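Local coordinates for GTPase-activating protein skywalker (Drosophila melanogaster, PDB 5HJQ) that acts as a GTPase-activating protein for Rab35 in synaptic vesicle protein turnover and binds phosphoinositides through its TBC domain, the part present here, at residues A[165-170]-A[282-287]; A[177-182]-A[208-213]; A[191-196]-A[234-239]; A[311-316]-A[321-326]. All coordinates share one frame; numbering follows the deposited sequence.

Contact 1. Residues A[165-170]-A[282-287]; sequences LPYHLT and LPFQHL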
loop_
_atom_site.group_PDB
_atom_site.type_symbol
_atom_site.label_atom_id
_atom_site.label_comp_id
_atom_site.label_asym_id
_atom_site.label_seq_id
_atom_site.Cartn_x
_atom_site.Cartn_y
_atom_site.Cartn_z
ATOM N N LEU A 165 2.827 -9.835 -5.477
ATOM C CA LEU A 165 1.983 -10.424 -4.444
ATOM C C LEU A 165 0.546 -10.613 -4.918
ATOM O O LEU A 165 -0.141 -9.643 -5.235
ATOM C CB LEU A 165 2.012 -9.551 -3.190
ATOM C CG LEU A 165 3.414 -9.290 -2.637
ATOM C CD1 LEU A 165 3.398 -8.176 -1.602
ATOM C CD2 LEU A 165 3.997 -10.564 -2.045
ATOM N N PRO A 166 0.094 -11.875 -4.967
ATOM C CA PRO A 166 -1.225 -12.252 -5.485
ATOM C C PRO A 166 -2.323 -12.273 -4.424
ATOM O O PRO A 166 -3.501 -12.160 -4.773
ATOM C CB PRO A 166 -0.979 -13.659 -6.026
ATOM C CG PRO A 166 0.043 -14.219 -5.084
ATOM C CD PRO A 166 0.909 -13.057 -4.635
ATOM N N TYR A 167 -1.933 -12.414 -3.159
ATOM C CA TYR A 167 -2.877 -12.556 -2.052
ATOM C C TYR A 167 -3.872 -13.690 -2.317
ATOM O O TYR A 167 -3.467 -14.833 -2.516
ATOM C CB TYR A 167 -3.606 -11.235 -1.795
ATOM C CG TYR A 167 -2.663 -10.078 -1.544
ATOM C CD1 TYR A 167 -1.909 -10.012 -0.379
ATOM C CD2 TYR A 167 -2.523 -9.054 -2.474
ATOM C CE1 TYR A 167 -1.039 -8.961 -0.145
ATOM C CE2 TYR A 167 -1.655 -7.997 -2.250
ATOM C CZ TYR A 167 -0.917 -7.958 -1.082
ATOM O OH TYR A 167 -0.057 -6.912 -0.848
ATOM N N HIS A 168 -5.163 -13.375 -2.341
ATOM C CA HIS A 168 -6.186 -14.410 -2.473
ATOM C C HIS A 168 -6.686 -14.586 -3.906
ATOM O O HIS A 168 -7.661 -15.298 -4.141
ATOM C CB HIS A 168 -7.369 -14.101 -1.552
ATOM C CG HIS A 168 -7.012 -14.078 -0.098
ATOM N ND1 HIS A 168 -7.481 -13.114 0.768
ATOM C CD2 HIS A 168 -6.231 -14.900 0.642
ATOM C CE1 HIS A 168 -7.004 -13.344 1.979
ATOM N NE2 HIS A 168 -6.243 -14.422 1.929
ATOM N N LEU A 169 -6.017 -13.945 -4.861
ATOM C CA LEU A 169 -6.418 -14.039 -6.262
ATOM C C LEU A 169 -6.291 -15.458 -6.804
ATOM O O LEU A 169 -5.294 -16.139 -6.567
ATOM C CB LEU A 169 -5.587 -13.092 -7.131
ATOM C CG LEU A 169 -5.839 -11.590 -7.021
ATOM C CD1 LEU A 169 -4.995 -10.844 -8.049
ATOM C CD2 LEU A 169 -7.317 -11.283 -7.201
ATOM N N THR A 170 -7.309 -15.892 -7.542
ATOM C CA THR A 170 -7.261 -17.166 -8.243
ATOM C C THR A 170 -6.233 -17.100 -9.368
ATOM O O THR A 170 -5.610 -16.060 -9.588
ATOM C CB THR A 170 -8.631 -17.539 -8.828
ATOM O OG1 THR A 170 -9.012 -16.561 -9.803
ATOM C CG2 THR A 170 -9.687 -17.589 -7.732
ATOM N N LEU A 282 1.617 -7.510 6.875
ATOM C CA LEU A 282 0.312 -7.374 7.514
ATOM C C LEU A 282 -0.710 -8.294 6.870
ATOM O O LEU A 282 -0.695 -8.482 5.656
ATOM C CB LEU A 282 -0.178 -5.926 7.442
ATOM C CG LEU A 282 0.652 -4.876 8.176
ATOM C CD1 LEU A 282 -0.042 -3.528 8.142
ATOM C CD2 LEU A 282 0.908 -5.316 9.607
ATOM N N PRO A 283 -1.598 -8.878 7.684
ATOM C CA PRO A 283 -2.651 -9.741 7.146
ATOM C C PRO A 283 -3.573 -8.961 6.210
ATOM O O PRO A 283 -3.688 -7.741 6.354
ATOM C CB PRO A 283 -3.391 -10.218 8.400
ATOM C CG PRO A 283 -2.438 -9.999 9.532
ATOM C CD PRO A 283 -1.660 -8.784 9.153
ATOM N N PHE A 284 -4.202 -9.657 5.266
ATOM C CA PHE A 284 -5.038 -9.031 4.240
ATOM C C PHE A 284 -6.113 -8.118 4.832
ATOM O O PHE A 284 -6.336 -7.009 4.354
ATOM C CB PHE A 284 -5.677 -10.118 3.371
ATOM C CG PHE A 284 -6.405 -9.592 2.171
ATOM C CD1 PHE A 284 -5.708 -9.124 1.071
ATOM C CD2 PHE A 284 -7.786 -9.564 2.147
ATOM C CE1 PHE A 284 -6.378 -8.638 -0.034
ATOM C CE2 PHE A 284 -8.464 -9.076 1.048
ATOM C CZ PHE A 284 -7.757 -8.611 -0.045
ATOM N N GLN A 285 -6.759 -8.611 5.877
ATOM C CA GLN A 285 -7.699 -7.862 6.699
ATOM C C GLN A 285 -7.216 -6.458 7.075
ATOM O O GLN A 285 -7.986 -5.502 7.031
ATOM C CB GLN A 285 -7.956 -8.687 7.954
ATOM C CG GLN A 285 -6.700 -9.452 8.311
ATOM C CD GLN A 285 -6.882 -10.482 9.386
ATOM O OE1 GLN A 285 -7.085 -10.152 10.553
ATOM N NE2 GLN A 285 -6.761 -11.749 9.006
ATOM N N HIS A 286 -5.949 -6.343 7.470
ATOM C CA HIS A 286 -5.384 -5.051 7.869
ATOM C C HIS A 286 -5.119 -4.173 6.655
ATOM O O HIS A 286 -5.395 -2.973 6.673
ATOM C CB HIS A 286 -4.084 -5.230 8.662
ATOM C CG HIS A 286 -4.252 -5.972 9.951
ATOM N ND1 HIS A 286 -4.639 -7.293 9.999
ATOM C CD2 HIS A 286 -4.070 -5.585 11.235
ATOM C CE1 HIS A 286 -4.696 -7.687 11.257
ATOM N NE2 HIS A 286 -4.353 -6.670 12.029
ATOM N N LEU A 287 -4.580 -4.786 5.604
ATOM C CA LEU A 287 -4.308 -4.101 4.343
ATOM C C LEU A 287 -5.533 -3.400 3.775
ATOM O O LEU A 287 -5.443 -2.272 3.288
ATOM C CB LEU A 287 -3.785 -5.090 3.299
ATOM C CG LEU A 287 -2.302 -5.433 3.257
ATOM C CD1 LEU A 287 -2.040 -6.416 2.130
ATOM C CD2 LEU A 287 -1.489 -4.169 3.074
#

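Contact 2. Residues A[177-182]-A[208-213]; sequences ADRIVN and MSEEEA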
loop_
_atom_site.group_PDB
_atom_site.type_symbol
_atom_site.label_atom_id
_atom_site.label_comp_id
_atom_site.label_asym_id
_atom_site.label_seq_id
_atom_site.Cartn_x
_atom_site.Cartn_y
_atom_site.Cartn_z
ATOM N N ALA A 177 -4.358 -9.456 -13.454
ATOM C CA ALA A 177 -3.385 -8.516 -12.907
ATOM C C ALA A 177 -2.222 -8.333 -13.872
ATOM O O ALA A 177 -1.814 -7.207 -14.162
ATOM C CB ALA A 177 -2.884 -8.997 -11.556
ATOM N N ASP A 178 -1.706 -9.450 -14.378
ATOM C CA ASP A 178 -0.617 -9.432 -15.347
ATOM C C ASP A 178 -0.984 -8.632 -16.588
ATOM O O ASP A 178 -0.140 -7.942 -17.162
ATOM C CB ASP A 178 -0.224 -10.856 -15.746
ATOM C CG ASP A 178 0.277 -11.675 -14.574
ATOM O OD1 ASP A 178 0.819 -11.077 -13.620
ATOM O OD2 ASP A 178 0.133 -12.917 -14.608
ATOM N N ARG A 179 -2.245 -8.722 -17.000
ATOM C CA ARG A 179 -2.706 -7.983 -18.168
ATOM C C ARG A 179 -2.778 -6.487 -17.880
ATOM O O ARG A 179 -2.419 -5.669 -18.727
ATOM C CB ARG A 179 -4.071 -8.496 -18.637
ATOM C CG ARG A 179 -4.633 -7.723 -19.819
ATOM C CD ARG A 179 -5.615 -8.558 -20.627
ATOM N NE ARG A 179 -6.844 -8.847 -19.895
ATOM C CZ ARG A 179 -7.831 -9.598 -20.370
ATOM N NH1 ARG A 179 -7.730 -10.140 -21.575
ATOM N NH2 ARG A 179 -8.918 -9.812 -19.641
ATOM N N ILE A 180 -3.244 -6.132 -16.687
ATOM C CA ILE A 180 -3.378 -4.728 -16.315
ATOM C C ILE A 180 -2.024 -4.018 -16.269
ATOM O O ILE A 180 -1.871 -2.927 -16.823
ATOM C CB ILE A 180 -4.071 -4.565 -14.949
ATOM C CG1 ILE A 180 -5.511 -5.074 -15.013
ATOM C CG2 ILE A 180 -4.063 -3.106 -14.522
ATOM C CD1 ILE A 180 -6.311 -4.772 -13.760
ATOM N N VAL A 181 -1.043 -4.635 -15.616
ATOM C CA VAL A 181 0.275 -4.017 -15.482
ATOM C C VAL A 181 0.980 -3.933 -16.836
ATOM O O VAL A 181 1.778 -3.026 -17.071
ATOM C CB VAL A 181 1.170 -4.775 -14.471
ATOM C CG1 VAL A 181 0.544 -4.754 -13.088
ATOM C CG2 VAL A 181 1.413 -6.207 -14.922
ATOM N N ASN A 182 0.672 -4.871 -17.729
ATOM C CA ASN A 182 1.192 -4.821 -19.090
ATOM C C ASN A 182 0.637 -3.616 -19.829
ATOM O O ASN A 182 1.371 -2.900 -20.510
ATOM C CB ASN A 182 0.852 -6.103 -19.852
ATOM C CG ASN A 182 1.955 -7.143 -19.765
ATOM O OD1 ASN A 182 2.745 -7.304 -20.695
ATOM N ND2 ASN A 182 2.012 -7.853 -18.647
ATOM N N MET A 208 -13.438 -5.300 -7.332
ATOM C CA MET A 208 -14.006 -4.717 -8.546
ATOM C C MET A 208 -13.586 -5.485 -9.798
ATOM O O MET A 208 -12.875 -6.488 -9.720
ATOM C CB MET A 208 -13.598 -3.247 -8.670
ATOM C CG MET A 208 -12.114 -3.040 -8.957
ATOM S SD MET A 208 -11.629 -1.310 -8.822
ATOM C CE MET A 208 -11.809 -1.053 -7.059
ATOM N N SER A 209 -14.038 -5.013 -10.955
ATOM C CA SER A 209 -13.717 -5.666 -12.217
ATOM C C SER A 209 -12.331 -5.268 -12.707
ATOM O O SER A 209 -11.714 -4.346 -12.172
ATOM C CB SER A 209 -14.762 -5.326 -13.280
ATOM O OG SER A 209 -14.748 -3.942 -13.578
ATOM N N GLU A 210 -11.857 -5.968 -13.731
ATOM C CA GLU A 210 -10.553 -5.709 -14.326
ATOM C C GLU A 210 -10.421 -4.280 -14.835
ATOM O O GLU A 210 -9.415 -3.615 -14.586
ATOM C CB GLU A 210 -10.297 -6.690 -15.470
ATOM C CG GLU A 210 -9.169 -6.286 -16.402
ATOM C CD GLU A 210 -8.729 -7.421 -17.307
ATOM O OE1 GLU A 210 -9.309 -8.524 -17.197
ATOM O OE2 GLU A 210 -7.807 -7.211 -18.124
ATOM N N GLU A 211 -11.441 -3.815 -15.548
ATOM C CA GLU A 211 -11.417 -2.476 -16.123
ATOM C C GLU A 211 -11.489 -1.398 -15.046
ATOM O O GLU A 211 -10.836 -0.363 -15.157
ATOM C CB GLU A 211 -12.559 -2.287 -17.123
ATOM C CG GLU A 211 -12.549 -0.919 -17.782
ATOM C CD GLU A 211 -13.601 -0.777 -18.859
ATOM O OE1 GLU A 211 -14.537 -1.605 -18.890
ATOM O OE2 GLU A 211 -13.492 0.167 -19.672
ATOM N N GLU A 212 -12.286 -1.637 -14.010
ATOM C CA GLU A 212 -12.393 -0.684 -12.911
ATOM C C GLU A 212 -11.076 -0.573 -12.143
ATOM O O GLU A 212 -10.663 0.524 -11.763
ATOM C CB GLU A 212 -13.523 -1.079 -11.963
ATOM C CG GLU A 212 -14.881 -0.568 -12.397
ATOM C CD GLU A 212 -16.016 -1.127 -11.559
ATOM O OE1 GLU A 212 -16.056 -2.360 -11.361
ATOM O OE2 GLU A 212 -16.866 -0.332 -11.096
ATOM N N ALA A 213 -10.429 -1.712 -11.919
ATOM C CA ALA A 213 -9.120 -1.746 -11.277
ATOM C C ALA A 213 -8.132 -0.893 -12.055
ATOM O O ALA A 213 -7.396 -0.101 -11.474
ATOM C CB ALA A 213 -8.616 -3.174 -11.162
#

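Contact 3. Residues A[191-196]-A[234-239]; sequences ITYSPV and LQHEVT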
loop_
_atom_site.group_PDB
_atom_site.type_symbol
_atom_site.label_atom_id
_atom_site.label_comp_id
_atom_site.label_asym_id
_atom_site.label_seq_id
_atom_site.Cartn_x
_atom_site.Cartn_y
_atom_site.Cartn_z
ATOM N N ILE A 191 6.939 4.994 -16.299
ATOM C CA ILE A 191 7.064 4.101 -15.155
ATOM C C ILE A 191 8.228 3.150 -15.400
ATOM O O ILE A 191 8.132 2.240 -16.225
ATOM C CB ILE A 191 5.782 3.293 -14.898
ATOM C CG1 ILE A 191 4.570 4.221 -14.811
ATOM C CG2 ILE A 191 5.917 2.471 -13.622
ATOM C CD1 ILE A 191 3.295 3.510 -14.413
ATOM N N THR A 192 9.328 3.372 -14.687
ATOM C CA THR A 192 10.550 2.602 -14.892
ATOM C C THR A 192 10.844 1.675 -13.714
ATOM O O THR A 192 11.502 0.647 -13.869
ATOM C CB THR A 192 11.753 3.531 -15.120
ATOM O OG1 THR A 192 11.910 4.396 -13.988
ATOM C CG2 THR A 192 11.536 4.377 -16.365
ATOM N N TYR A 193 10.345 2.041 -12.539
ATOM C CA TYR A 193 10.509 1.210 -11.354
ATOM C C TYR A 193 9.361 1.446 -10.381
ATOM O O TYR A 193 9.247 2.520 -9.791
ATOM C CB TYR A 193 11.854 1.491 -10.676
ATOM C CG TYR A 193 12.159 0.565 -9.519
ATOM C CD1 TYR A 193 12.474 -0.771 -9.740
ATOM C CD2 TYR A 193 12.140 1.025 -8.207
ATOM C CE1 TYR A 193 12.754 -1.625 -8.690
ATOM C CE2 TYR A 193 12.422 0.176 -7.149
ATOM C CZ TYR A 193 12.729 -1.147 -7.398
ATOM O OH TYR A 193 13.009 -1.999 -6.355
ATOM N N SER A 194 8.509 0.442 -10.220
ATOM C CA SER A 194 7.354 0.573 -9.344
ATOM C C SER A 194 6.946 -0.766 -8.742
ATOM O O SER A 194 5.939 -1.348 -9.142
ATOM C CB SER A 194 6.180 1.183 -10.108
ATOM O OG SER A 194 5.104 1.463 -9.234
ATOM N N PRO A 195 7.725 -1.250 -7.762
ATOM C CA PRO A 195 7.476 -2.537 -7.102
ATOM C C PRO A 195 6.144 -2.571 -6.357
ATOM O O PRO A 195 5.696 -3.640 -5.949
ATOM C CB PRO A 195 8.651 -2.657 -6.119
ATOM C CG PRO A 195 9.110 -1.267 -5.898
ATOM C CD PRO A 195 8.900 -0.565 -7.198
ATOM N N VAL A 196 5.535 -1.406 -6.175
ATOM C CA VAL A 196 4.281 -1.272 -5.441
ATOM C C VAL A 196 3.058 -1.503 -6.329
ATOM O O VAL A 196 1.995 -1.906 -5.855
ATOM C CB VAL A 196 4.176 0.131 -4.804
ATOM C CG1 VAL A 196 3.030 0.189 -3.825
ATOM C CG2 VAL A 196 5.495 0.509 -4.117
ATOM N N LEU A 234 14.494 6.617 -8.521
ATOM C CA LEU A 234 14.863 7.812 -7.773
ATOM C C LEU A 234 13.781 8.157 -6.759
ATOM O O LEU A 234 14.073 8.379 -5.585
ATOM C CB LEU A 234 15.102 8.993 -8.715
ATOM C CG LEU A 234 15.525 10.304 -8.048
ATOM C CD1 LEU A 234 16.747 10.084 -7.172
ATOM C CD2 LEU A 234 15.797 11.374 -9.090
ATOM N N GLN A 235 12.535 8.200 -7.219
ATOM C CA GLN A 235 11.403 8.441 -6.332
ATOM C C GLN A 235 11.335 7.380 -5.243
ATOM O O GLN A 235 11.056 7.683 -4.085
ATOM C CB GLN A 235 10.088 8.460 -7.113
ATOM C CG GLN A 235 9.956 9.598 -8.102
ATOM C CD GLN A 235 8.782 9.403 -9.045
ATOM O OE1 GLN A 235 7.748 8.852 -8.664
ATOM N NE2 GLN A 235 8.941 9.849 -10.285
ATOM N N HIS A 236 11.588 6.134 -5.627
ATOM C CA HIS A 236 11.557 5.023 -4.687
ATOM C C HIS A 236 12.526 5.241 -3.533
ATOM O O HIS A 236 12.217 4.925 -2.384
ATOM C CB HIS A 236 11.891 3.712 -5.396
ATOM C CG HIS A 236 12.047 2.549 -4.465
ATOM N ND1 HIS A 236 10.980 1.969 -3.817
ATOM C CD2 HIS A 236 13.147 1.865 -4.069
ATOM C CE1 HIS A 236 11.413 0.974 -3.064
ATOM N NE2 HIS A 236 12.724 0.888 -3.200
ATOM N N GLU A 237 13.696 5.789 -3.842
ATOM C CA GLU A 237 14.745 5.890 -2.839
ATOM C C GLU A 237 14.644 7.172 -2.023
ATOM O O GLU A 237 15.029 7.194 -0.857
ATOM C CB GLU A 237 16.126 5.762 -3.487
ATOM C CG GLU A 237 16.922 7.046 -3.613
ATOM C CD GLU A 237 18.379 6.772 -3.946
ATOM O OE1 GLU A 237 18.687 5.633 -4.362
ATOM O OE2 GLU A 237 19.216 7.683 -3.778
ATOM N N VAL A 238 14.103 8.228 -2.619
ATOM C CA VAL A 238 13.794 9.432 -1.861
ATOM C C VAL A 238 12.726 9.108 -0.824
ATOM O O VAL A 238 12.770 9.592 0.310
ATOM C CB VAL A 238 13.311 10.575 -2.778
ATOM C CG1 VAL A 238 12.687 11.701 -1.961
ATOM C CG2 VAL A 238 14.463 11.099 -3.629
ATOM N N THR A 239 11.780 8.262 -1.221
ATOM C CA THR A 239 10.675 7.883 -0.354
ATOM C C THR A 239 11.141 7.125 0.888
ATOM O O THR A 239 10.800 7.512 2.007
ATOM C CB THR A 239 9.639 7.021 -1.099
ATOM O OG1 THR A 239 9.154 7.730 -2.246
ATOM C CG2 THR A 239 8.468 6.699 -0.183
#

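Contact 4. Residues A[311-316]-A[321-326]; sequences NLFHKE and NEWSPD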
loop_
_atom_site.group_PDB
_atom_site.type_symbol
_atom_site.label_atom_id
_atom_site.label_comp_id
_atom_site.label_asym_id
_atom_site.label_seq_id
_atom_site.Cartn_x
_atom_site.Cartn_y
_atom_site.Cartn_z
ATOM N N ASN A 311 6.986 0.849 16.329
ATOM C CA ASN A 311 6.711 0.964 17.758
ATOM C C ASN A 311 6.216 -0.351 18.344
ATOM O O ASN A 311 6.679 -0.779 19.400
ATOM C CB ASN A 311 5.686 2.067 18.029
ATOM C CG ASN A 311 6.182 3.433 17.622
ATOM O OD1 ASN A 311 7.372 3.621 17.383
ATOM N ND2 ASN A 311 5.276 4.400 17.552
ATOM N N LEU A 312 5.270 -0.987 17.656
ATOM C CA LEU A 312 4.730 -2.266 18.104
ATOM C C LEU A 312 5.806 -3.349 18.149
ATOM O O LEU A 312 5.781 -4.218 19.020
ATOM C CB LEU A 312 3.582 -2.714 17.195
ATOM C CG LEU A 312 2.259 -1.951 17.294
ATOM C CD1 LEU A 312 1.294 -2.422 16.215
ATOM C CD2 LEU A 312 1.642 -2.128 18.675
ATOM N N PHE A 313 6.744 -3.303 17.209
ATOM C CA PHE A 313 7.794 -4.315 17.141
ATOM C C PHE A 313 8.819 -4.133 18.256
ATOM O O PHE A 313 9.312 -5.110 18.818
ATOM C CB PHE A 313 8.494 -4.289 15.781
ATOM C CG PHE A 313 9.545 -5.355 15.622
ATOM C CD1 PHE A 313 9.182 -6.680 15.440
ATOM C CD2 PHE A 313 10.892 -5.035 15.658
ATOM C CE1 PHE A 313 10.143 -7.665 15.294
ATOM C CE2 PHE A 313 11.857 -6.016 15.511
ATOM C CZ PHE A 313 11.481 -7.332 15.331
ATOM N N HIS A 314 9.138 -2.882 18.572
ATOM C CA HIS A 314 10.076 -2.590 19.649
ATOM C C HIS A 314 9.476 -2.970 21.000
ATOM O O HIS A 314 10.148 -3.569 21.840
ATOM C CB HIS A 314 10.468 -1.113 19.643
ATOM C CG HIS A 314 11.490 -0.756 20.678
ATOM N ND1 HIS A 314 11.584 0.502 21.230
ATOM C CD2 HIS A 314 12.461 -1.498 21.261
ATOM C CE1 HIS A 314 12.570 0.522 22.108
ATOM N NE2 HIS A 314 13.119 -0.677 22.147
ATOM N N LYS A 315 8.212 -2.609 21.195
ATOM C CA LYS A 315 7.471 -2.974 22.400
ATOM C C LYS A 315 7.461 -4.482 22.588
ATOM O O LYS A 315 7.701 -4.992 23.685
ATOM C CB LYS A 315 6.035 -2.446 22.326
ATOM C CG LYS A 315 5.068 -3.119 23.289
ATOM C CD LYS A 315 3.767 -2.341 23.394
ATOM C CE LYS A 315 2.807 -2.990 24.384
ATOM N NZ LYS A 315 2.142 -4.196 23.814
ATOM N N GLU A 316 7.178 -5.184 21.498
ATOM C CA GLU A 316 7.126 -6.635 21.489
ATOM C C GLU A 316 8.497 -7.206 21.853
ATOM O O GLU A 316 8.596 -8.116 22.660
ATOM C CB GLU A 316 6.655 -7.129 20.115
ATOM C CG GLU A 316 5.898 -8.441 20.129
ATOM C CD GLU A 316 4.580 -8.377 20.876
ATOM O OE1 GLU A 316 3.998 -7.279 20.984
ATOM O OE2 GLU A 316 4.132 -9.437 21.364
ATOM N N ASN A 321 8.416 -14.047 23.195
ATOM C CA ASN A 321 8.797 -15.349 22.657
ATOM C C ASN A 321 10.068 -15.393 21.826
ATOM O O ASN A 321 11.147 -15.792 22.295
ATOM N N GLU A 322 9.881 -15.011 20.561
ATOM C CA GLU A 322 10.846 -15.190 19.478
ATOM C C GLU A 322 11.574 -13.901 19.137
ATOM O O GLU A 322 12.658 -13.924 18.547
ATOM C CB GLU A 322 10.138 -15.686 18.210
ATOM C CG GLU A 322 8.689 -15.249 18.154
ATOM C CD GLU A 322 7.883 -15.931 17.073
ATOM O OE1 GLU A 322 8.382 -16.053 15.936
ATOM O OE2 GLU A 322 6.742 -16.349 17.365
ATOM N N TRP A 323 10.960 -12.772 19.476
ATOM C CA TRP A 323 11.500 -11.473 19.098
ATOM C C TRP A 323 12.477 -10.952 20.156
ATOM O O TRP A 323 12.572 -9.750 20.400
ATOM C CB TRP A 323 10.360 -10.474 18.855
ATOM C CG TRP A 323 9.180 -11.079 18.112
ATOM C CD1 TRP A 323 7.938 -11.325 18.612
ATOM C CD2 TRP A 323 9.152 -11.537 16.753
ATOM N NE1 TRP A 323 7.133 -11.883 17.660
ATOM C CE2 TRP A 323 7.854 -12.032 16.510
ATOM C CE3 TRP A 323 10.095 -11.577 15.722
ATOM C CZ2 TRP A 323 7.475 -12.555 15.283
ATOM C CZ3 TRP A 323 9.713 -12.100 14.501
ATOM C CH2 TRP A 323 8.414 -12.582 14.293
ATOM N N SER A 324 13.201 -11.879 20.776
ATOM C CA SER A 324 14.330 -11.542 21.634
ATOM C C SER A 324 15.498 -11.138 20.735
ATOM O O SER A 324 15.556 -11.566 19.581
ATOM C CB SER A 324 14.703 -12.725 22.535
ATOM O OG SER A 324 15.326 -13.760 21.794
ATOM N N PRO A 325 16.425 -10.309 21.252
ATOM C CA PRO A 325 17.545 -9.797 20.450
ATOM C C PRO A 325 18.320 -10.878 19.697
ATOM O O PRO A 325 18.756 -10.646 18.571
ATOM C CB PRO A 325 18.442 -9.132 21.497
ATOM C CG PRO A 325 17.504 -8.697 22.559
ATOM C CD PRO A 325 16.430 -9.750 22.617
ATOM N N ASP A 326 18.469 -12.047 20.312
ATOM C CA ASP A 326 19.315 -13.104 19.766
ATOM C C ASP A 326 18.752 -13.743 18.498
ATOM O O ASP A 326 19.508 -14.227 17.655
ATOM C CB ASP A 326 19.546 -14.180 20.827
ATOM C CG ASP A 326 19.890 -13.595 22.183
ATOM O OD1 ASP A 326 21.077 -13.283 22.413
ATOM O OD2 ASP A 326 18.973 -13.444 23.017
#

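Contact 1. Residues A[165-170]-A[282-287]
An aromatic cluster of Tyr-167, His-168 and Phe-284 joins the loop that precedes helix 171-187 to the first turn of helix 284-297 in the TBC domain. The loop makes a type II' beta turn from Pro-166 to Leu-169, so Tyr-167 and His-168 occupy its two central positions and both send their CB toward the helix. His-168 turns an edge onto the face of Phe-284, with centroids 4.9 Å apart and planes at 63°; its ND1 sits over that face toward the rim, 3.8 Å from Phe-284 CD2. Tyr-167 meets the same phenyl ring obliquely, its CG 4.1 Å from Phe-284 CD1. Phe-284 reaches both partners because its CG lies anti to the backbone N (chi1 -172°), which carries the ring out from the helix start. Farther along the tyrosine, Leu-287 CD1 rests 3.6 Å from Tyr-167 CE1 and equally near its OH. That hydroxyl is hydrogen-bonded to Leu-279 O, while His-206 adds another ring beside Phe-284 and binds the backbone N of His-168. No hydrogen bond crosses between 165-170 and 282-287, so ring packing and one leucine methyl make the direct join, while the tyrosine's polar end is satisfied by the chain just before helix 284-297.

Contact 2. Residues A[177-182]-A[208-213]
NE and NH2 of Arg-179, on helix 171-187, each take one oxygen of the Glu-210 carboxylate in the first turn of helix 210-221. Arg-179 NE reaches Glu-210 OE2 at 2.6 Å with a bent N-H...O angle of 141°, using the oxygen's syn lone pair, whereas Arg-179 NH2 meets Glu-210 OE1 at 2.8 Å almost straight, at 172°. The unequal bonds agree with guanidinium and carboxylate planes 38° apart: OE1 lies in the guanidinium plane and OE2 is tilted from it. A bend at chi3 of Arg-179 turns this edge to the extended glutamate. Beside the ion pair the packing is tight: Ile-180 runs antiparallel to the Glu-210 side chain, and its CD1 lies 3.4 Å from Glu-210 O and 3.8 Å from Ala-213 CB. The loose side, by contrast, is the part of the same turn that faces away from 177-182. There Glu-211 and Glu-212 point their CB away, and Ser-209 and Glu-212 form a capping box among themselves, although both of its backbone bonds are weak. Tyr-135 OH also bonds Glu-210 OE2. With Arg-179 buried, two bonds from the guanidinium and one from the tyrosine would probably keep the carboxylate ionised and fix its rotation between the helices.

Contact 3. Residues A[191-196]-A[234-239]
In both Tyr-193 and His-236 the ring carbon CG stands anti to the backbone N, with chi1 at -174° and 173°, and these torsions send the two side chains out to meet between the loop 191-196 and helix 233-250. The ring planes end up nearly perpendicular, at 78°, with centroids 5.1 Å apart: a T-shaped pair in which the tyrosine supplies the edge and the imidazole the face. Tyr-193 CE2 makes the approach, lying over the His-236 ring toward its rim and 3.6 Å from His-236 CD2. The neighbouring Tyr-193 CD2 comes 3.9 Å from His-236 CB, which sits in the tyrosine plane at its edge. Pro-195 packs beside the pair. Its CD lies over one face of Tyr-193, toward the rim, and its CG comes within 4.3 Å of His-236 ND1, obliquely to that ring. Around the pair, Lys-233 makes a cation-pi contact with Tyr-193, and Trp-240 meets His-236 edge-to-face. Backbone hydrogen bonds between Gln-231 and both Thr-192 and Tyr-193 tie the same loop to the approach of helix 233-250. Since no hydrogen bond spans the two segments, the geometry implies a weakly polar contact: C-H groups on the phenol edge face the imidazole pi surface.

Contact 4. Residues A[311-316]-A[321-326]
The Phe-313 ring presents an edge toward the face of Trp-323, offset toward CE3, with Trp-323 CE3 near the phenyl plane and 3.9 Å from Phe-313 CE1. This is an offset edge-to-face pair: the phenyl and the six-membered indole ring have centroids 6.0 Å apart and planes at 65°. One face of the indole has CG of Glu-322, the preceding residue in the chain, over it toward the rim. On the pyrrole ring, Glu-316 CG comes obliquely to within 3.8 Å of Trp-323 CD1, so the two helix residues, three positions apart, meet the indole at CE3 and CD1, on either side of its CG. It is the glutamate's aliphatic CG that makes this touch; a bend at chi2 turns the carboxylate off the line of the chain, and its plane stands 77° from that of the ring.

On the helix side, Phe-313 has its CG anti to the backbone N (chi1 -177°), which brings CE1 forward to the tryptophan although the residue's CB is not aimed at it. The contact closes the short loop between helix 300-317 and helix 325-328, folding Trp-323 back against the last turns of the longer helix. Phe-339 of helix 332-341 meets both Phe-313 and Trp-323 edge-to-face, making a three-ring cluster, and Phe-258 of helix 252-261 also packs on Phe-313. Both Phe-313 and Trp-323 are buried, and no hydrogen bond links 311-316 with 321-326. Their chemistry implies an apolar join between successive helices, held by ring edges and one methylene group, with the glutamate's charged end directed elsewhere.

Overall arrangement
From the N terminus, the loop 165-170 opens contact 1, whose partner 282-287 closes a span of more than a hundred, mostly helical, residues. Contacts 2 and 3 both lie within that span. Contact 2 opens on helix 171-187, and contact 3 opens at 191-196 before contact 2 closes at 208-213; contact 3 then closes on helix 233-250, so these two cross. Their centres are 21 Å apart. Contact 4 follows in series, closing the short loop after helix 300-317. Contacts 2 and 4 lie on opposite sides of the chain's centre, 39 Å apart between centres, so the set ties together helical regions on both of those sides.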